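Local atomic coordinates of hypothetical protein (Prochlorococcus marinus, PDB entry 2HX5), a protein that probably hydrolyses 1,4-dihydroxy-2-naphthoyl-CoA to 1,4-dihydroxy-2-naphthoate and coenzyme A, a step in the making of phylloquinone (vitamin K1). Residues A[7-19]-A[80-92]. Residues are numbered along the deposited sequence; the frame is centred on the assembly and turned at random.
Sequences WLLLRRVVRFGDT and IHTGDALAMELRP
In this hotdog-fold thioesterase, strand 9-13, outermost in the sheet of this chain, pairs antiparallel with strand 85-92, Leu10 facing Met88 and Arg12 facing Leu86 as hydrogen-bonded pairs. The bond from Leu86 N to Arg12 O is short, 2.7 Å, and nearly straight at 172°. On the face turned to helix 29-45, SE of selenomethionine Met88 lies 3.8 Å from Arg12 CD, and the bend at chi3 (-72°) lays CE against Arg12 CB and Leu10 CB. Arg12 crosses over it and carries its guanidinium on to Glu36 and Trp33 of that helix. Past the strand, Val14 grips the 81-84 type II turn by two bonds: its N gives to Asp84 O, and its O receives Gly83 N (2.8 Å) from above the carbonyl plane. Val14 CG2 presses on Ile80 CG2 at 3.4 Å, a tight fit. Beyond it, Thr19 CG2 rests 3.9 Å from Thr82 CB, while chi1 of 68° turns OG1 back to Phe16 O (2.6 Å). A valine in place of Thr19 would probably keep some of the Thr82 contact but leave Phe16 O with just the backbone bond from Thr19 N, and Ala21 N of a neighbouring subunit without its hydroxyl partner. Backbone bonds thus set the register through Val14, and side-chain contacts continue to Thr19, beside predicted active-site Asp20.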
loop_
_atom_site.group_PDB
_atom_site.type_symbol
_atom_site.label_atom_id
_atom_site.label_comp_id
_atom_site.label_asym_id
_atom_site.label_seq_id
_atom_site.Cartn_x
_atom_site.Cartn_y
_atom_site.Cartn_z
ATOM N N TRP A 7 11.861 8.891 -22.287
ATOM C CA TRP A 7 10.798 8.123 -21.639
ATOM C C TRP A 7 11.231 6.790 -20.997
ATOM O O TRP A 7 10.425 6.162 -20.306
ATOM C CB TRP A 7 9.610 7.859 -22.582
ATOM C CG TRP A 7 9.907 7.027 -23.817
ATOM C CD1 TRP A 7 9.872 5.655 -23.897
ATOM C CD2 TRP A 7 10.220 7.479 -25.123
ATOM N NE1 TRP A 7 10.157 5.235 -25.148
ATOM C CE2 TRP A 7 10.398 6.331 -25.943
ATOM C CE3 TRP A 7 10.405 8.741 -25.688
ATOM C CZ2 TRP A 7 10.711 6.418 -27.292
ATOM C CZ3 TRP A 7 10.703 8.817 -27.015
ATOM C CH2 TRP A 7 10.869 7.677 -27.801
ATOM N N LEU A 8 12.486 6.386 -21.217
ATOM C CA LEU A 8 13.038 5.129 -20.639
ATOM C C LEU A 8 13.981 5.310 -19.469
ATOM O O LEU A 8 14.292 4.337 -18.782
ATOM C CB LEU A 8 13.731 4.304 -21.728
ATOM C CG LEU A 8 12.878 3.843 -22.909
ATOM C CD1 LEU A 8 13.753 3.103 -23.972
ATOM C CD2 LEU A 8 11.726 2.974 -22.496
ATOM N N LEU A 9 14.459 6.532 -19.267
ATOM C CA LEU A 9 15.309 6.870 -18.131
ATOM C C LEU A 9 14.519 7.763 -17.217
ATOM O O LEU A 9 14.213 8.917 -17.570
ATOM C CB LEU A 9 16.612 7.576 -18.545
ATOM C CG LEU A 9 17.526 6.813 -19.480
ATOM C CD1 LEU A 9 18.828 7.629 -19.795
ATOM C CD2 LEU A 9 17.891 5.475 -18.861
ATOM N N LEU A 10 14.163 7.251 -16.056
ATOM C CA LEU A 10 13.267 7.942 -15.182
ATOM C C LEU A 10 13.927 8.019 -13.811
ATOM O O LEU A 10 15.005 7.455 -13.587
ATOM C CB LEU A 10 11.899 7.223 -15.153
ATOM C CG LEU A 10 11.212 7.104 -16.540
ATOM C CD1 LEU A 10 10.021 6.155 -16.514
ATOM C CD2 LEU A 10 10.803 8.504 -17.081
ATOM N N ARG A 11 13.337 8.782 -12.904
ATOM C CA ARG A 11 13.909 9.010 -11.602
ATOM C C ARG A 11 12.833 8.982 -10.536
ATOM O O ARG A 11 11.700 9.403 -10.771
ATOM C CB ARG A 11 14.588 10.375 -11.548
ATOM C CG ARG A 11 15.094 10.786 -10.155
ATOM C CD ARG A 11 15.832 12.142 -10.257
ATOM N NE ARG A 11 16.368 12.622 -8.976
ATOM C CZ ARG A 11 15.646 13.166 -7.993
ATOM N NH1 ARG A 11 14.321 13.312 -8.102
ATOM N NH2 ARG A 11 16.262 13.577 -6.882
ATOM N N ARG A 12 13.186 8.454 -9.381
ATOM C CA ARG A 12 12.335 8.651 -8.212
ATOM C C ARG A 12 13.130 8.619 -6.923
ATOM O O ARG A 12 14.241 8.101 -6.818
ATOM C CB ARG A 12 11.195 7.646 -8.150
ATOM C CG ARG A 12 11.595 6.247 -7.719
ATOM C CD ARG A 12 10.368 5.312 -7.681
ATOM N NE ARG A 12 9.347 5.678 -6.711
ATOM C CZ ARG A 12 8.009 5.789 -6.945
ATOM N NH1 ARG A 12 7.428 5.645 -8.126
ATOM N NH2 ARG A 12 7.238 6.037 -5.918
ATOM N N VAL A 13 12.495 9.187 -5.915
ATOM C CA VAL A 13 13.079 9.288 -4.592
ATOM C C VAL A 13 12.262 8.381 -3.657
ATOM O O VAL A 13 11.008 8.403 -3.641
ATOM C CB VAL A 13 13.075 10.745 -4.029
ATOM C CG1 VAL A 13 13.782 10.806 -2.691
ATOM C CG2 VAL A 13 13.685 11.707 -5.100
ATOM N N VAL A 14 12.996 7.555 -2.913
ATOM C CA VAL A 14 12.436 6.628 -1.941
ATOM C C VAL A 14 11.839 7.458 -0.762
ATOM O O VAL A 14 12.495 8.329 -0.228
ATOM C CB VAL A 14 13.503 5.629 -1.406
ATOM C CG1 VAL A 14 12.882 4.663 -0.422
ATOM C CG2 VAL A 14 14.205 4.892 -2.590
ATOM N N ARG A 15 10.581 7.196 -0.384
ATOM C CA ARG A 15 9.927 7.957 0.663
ATOM C C ARG A 15 9.772 7.105 1.933
ATOM O O ARG A 15 9.934 5.860 1.895
ATOM C CB ARG A 15 8.582 8.454 0.159
ATOM C CG ARG A 15 8.706 9.415 -1.034
ATOM C CD ARG A 15 9.486 10.648 -0.727
ATOM N NE ARG A 15 9.572 11.608 -1.870
ATOM C CZ ARG A 15 10.486 12.567 -1.955
ATOM N NH1 ARG A 15 11.373 12.817 -1.008
ATOM N NH2 ARG A 15 10.483 13.354 -3.003
ATOM N N PHE A 16 9.530 7.792 3.035
ATOM C CA PHE A 16 9.597 7.196 4.363
ATOM C C PHE A 16 8.617 6.001 4.473
ATOM O O PHE A 16 8.952 4.936 5.021
ATOM C CB PHE A 16 9.291 8.237 5.408
ATOM C CG PHE A 16 9.443 7.768 6.771
ATOM C CD1 PHE A 16 10.685 7.332 7.218
ATOM C CD2 PHE A 16 8.408 7.803 7.634
ATOM C CE1 PHE A 16 10.826 6.904 8.511
ATOM C CE2 PHE A 16 8.580 7.398 8.969
ATOM C CZ PHE A 16 9.758 6.962 9.360
ATOM N N GLY A 17 7.389 6.148 3.977
ATOM C CA GLY A 17 6.370 5.096 4.015
ATOM C C GLY A 17 6.686 3.877 3.182
ATOM O O GLY A 17 5.984 2.851 3.318
ATOM N N ASP A 18 7.706 3.972 2.316
ATOM C CA ASP A 18 8.138 2.843 1.512
ATOM C C ASP A 18 9.056 1.902 2.294
ATOM O O ASP A 18 9.425 0.826 1.737
ATOM C CB ASP A 18 8.911 3.318 0.299
ATOM C CG ASP A 18 8.104 4.234 -0.608
ATOM O OD1 ASP A 18 6.832 4.174 -0.547
ATOM O OD2 ASP A 18 8.743 5.086 -1.316
ATOM N N THR A 19 9.468 2.264 3.498
ATOM C CA THR A 19 10.438 1.534 4.316
ATOM C C THR A 19 9.731 0.757 5.394
ATOM O O THR A 19 8.555 1.000 5.686
ATOM C CB THR A 19 11.444 2.484 5.000
ATOM O OG1 THR A 19 10.755 3.273 5.992
ATOM C CG2 THR A 19 12.205 3.237 3.979
ATOM N N ILE A 80 18.057 -0.409 -0.106
ATOM C CA ILE A 80 17.529 0.833 -0.618
ATOM C C ILE A 80 16.916 1.558 0.548
ATOM O O ILE A 80 16.181 0.941 1.340
ATOM C CB ILE A 80 16.453 0.554 -1.717
ATOM C CG1 ILE A 80 17.135 -0.034 -2.972
ATOM C CG2 ILE A 80 15.604 1.845 -2.095
ATOM C CD1 ILE A 80 16.178 -0.624 -4.018
ATOM N N HIS A 81 17.250 2.833 0.689
ATOM C CA HIS A 81 16.939 3.635 1.884
ATOM C C HIS A 81 16.069 4.846 1.643
ATOM O O HIS A 81 16.057 5.390 0.559
ATOM C CB HIS A 81 18.269 4.150 2.483
ATOM C CG HIS A 81 19.059 3.082 3.140
ATOM N ND1 HIS A 81 20.190 2.531 2.572
ATOM C CD2 HIS A 81 18.873 2.445 4.318
ATOM C CE1 HIS A 81 20.662 1.591 3.376
ATOM N NE2 HIS A 81 19.866 1.496 4.425
ATOM N N THR A 82 15.356 5.294 2.677
ATOM C CA THR A 82 14.554 6.506 2.562
ATOM C C THR A 82 15.428 7.699 2.107
ATOM O O THR A 82 16.520 7.956 2.644
ATOM C CB THR A 82 13.669 6.800 3.851
ATOM O OG1 THR A 82 13.446 8.204 3.991
ATOM C CG2 THR A 82 14.325 6.311 5.121
ATOM N N GLY A 83 14.937 8.420 1.114
ATOM C CA GLY A 83 15.618 9.557 0.572
ATOM C C GLY A 83 16.589 9.210 -0.537
ATOM O O GLY A 83 17.107 10.145 -1.133
ATOM N N ASP A 84 16.853 7.925 -0.823
ATOM C CA ASP A 84 17.671 7.531 -1.987
ATOM C C ASP A 84 17.045 8.051 -3.272
ATOM O O ASP A 84 15.834 7.945 -3.452
ATOM C CB ASP A 84 17.856 6.035 -2.107
ATOM C CG ASP A 84 18.900 5.443 -1.155
ATOM O OD1 ASP A 84 19.702 6.174 -0.527
ATOM O OD2 ASP A 84 18.920 4.201 -1.037
ATOM N N ALA A 85 17.885 8.645 -4.145
ATOM C CA ALA A 85 17.505 9.025 -5.474
ATOM C C ALA A 85 17.817 7.814 -6.342
ATOM O O ALA A 85 18.993 7.410 -6.450
ATOM C CB ALA A 85 18.344 10.239 -5.939
ATOM N N LEU A 86 16.801 7.237 -6.958
ATOM C CA LEU A 86 16.996 6.081 -7.803
ATOM C C LEU A 86 16.844 6.442 -9.278
ATOM O O LEU A 86 15.849 7.091 -9.686
ATOM C CB LEU A 86 15.978 4.977 -7.477
ATOM C CG LEU A 86 15.962 4.482 -6.039
ATOM C CD1 LEU A 86 14.843 3.419 -5.944
ATOM C CD2 LEU A 86 17.296 3.945 -5.576
ATOM N N ALA A 87 17.801 6.001 -10.078
ATOM C CA ALA A 87 17.789 6.158 -11.526
ATOM C C ALA A 87 17.172 4.867 -12.055
ATOM O O ALA A 87 17.659 3.784 -11.701
ATOM C CB ALA A 87 19.218 6.375 -12.002
HETATM N N MSE A 88 16.080 4.950 -12.782
HETATM C CA MSE A 88 15.363 3.795 -13.295
HETATM C C MSE A 88 15.531 3.711 -14.796
HETATM O O MSE A 88 15.309 4.673 -15.495
HETATM C CB MSE A 88 13.898 3.913 -12.977
HETATM C CG MSE A 88 13.623 3.904 -11.440
HETATM SE SE MSE A 88 11.754 3.976 -11.013
HETATM C CE MSE A 88 11.416 5.865 -11.516
ATOM N N GLU A 89 15.993 2.581 -15.294
ATOM C CA GLU A 89 16.098 2.391 -16.722
ATOM C C GLU A 89 15.169 1.280 -17.151
ATOM O O GLU A 89 15.207 0.171 -16.601
ATOM C CB GLU A 89 17.514 2.017 -17.111
ATOM C CG GLU A 89 17.606 1.720 -18.606
ATOM C CD GLU A 89 19.005 1.884 -19.209
ATOM O OE1 GLU A 89 19.989 2.111 -18.438
ATOM O OE2 GLU A 89 19.071 1.789 -20.470
ATOM N N LEU A 90 14.319 1.549 -18.125
ATOM C CA LEU A 90 13.330 0.603 -18.602
ATOM C C LEU A 90 13.790 0.059 -19.959
ATOM O O LEU A 90 14.258 0.811 -20.846
ATOM C CB LEU A 90 11.960 1.290 -18.815
ATOM C CG LEU A 90 11.058 1.466 -17.609
ATOM C CD1 LEU A 90 11.775 2.284 -16.532
ATOM C CD2 LEU A 90 9.761 2.082 -18.030
ATOM N N ARG A 91 13.623 -1.246 -20.121
ATOM C CA ARG A 91 13.917 -1.894 -21.396
ATOM C C ARG A 91 12.738 -2.796 -21.773
ATOM O O ARG A 91 12.634 -3.906 -21.245
ATOM C CB ARG A 91 15.222 -2.693 -21.322
ATOM C CG ARG A 91 16.444 -1.816 -21.194
ATOM C CD ARG A 91 17.709 -2.638 -21.001
ATOM N NE ARG A 91 18.981 -1.898 -20.948
ATOM C CZ ARG A 91 19.578 -1.476 -19.823
ATOM N NH1 ARG A 91 19.015 -1.613 -18.588
ATOM N NH2 ARG A 91 20.767 -0.886 -19.946
ATOM N N PRO A 92 11.829 -2.284 -22.620
ATOM C CA PRO A 92 10.695 -3.077 -23.079
ATOM C C PRO A 92 11.059 -4.064 -24.196
ATOM O O PRO A 92 12.012 -3.815 -24.937
ATOM C CB PRO A 92 9.675 -2.010 -23.549
ATOM C CG PRO A 92 10.303 -0.654 -23.332
ATOM C CD PRO A 92 11.763 -0.885 -23.120
#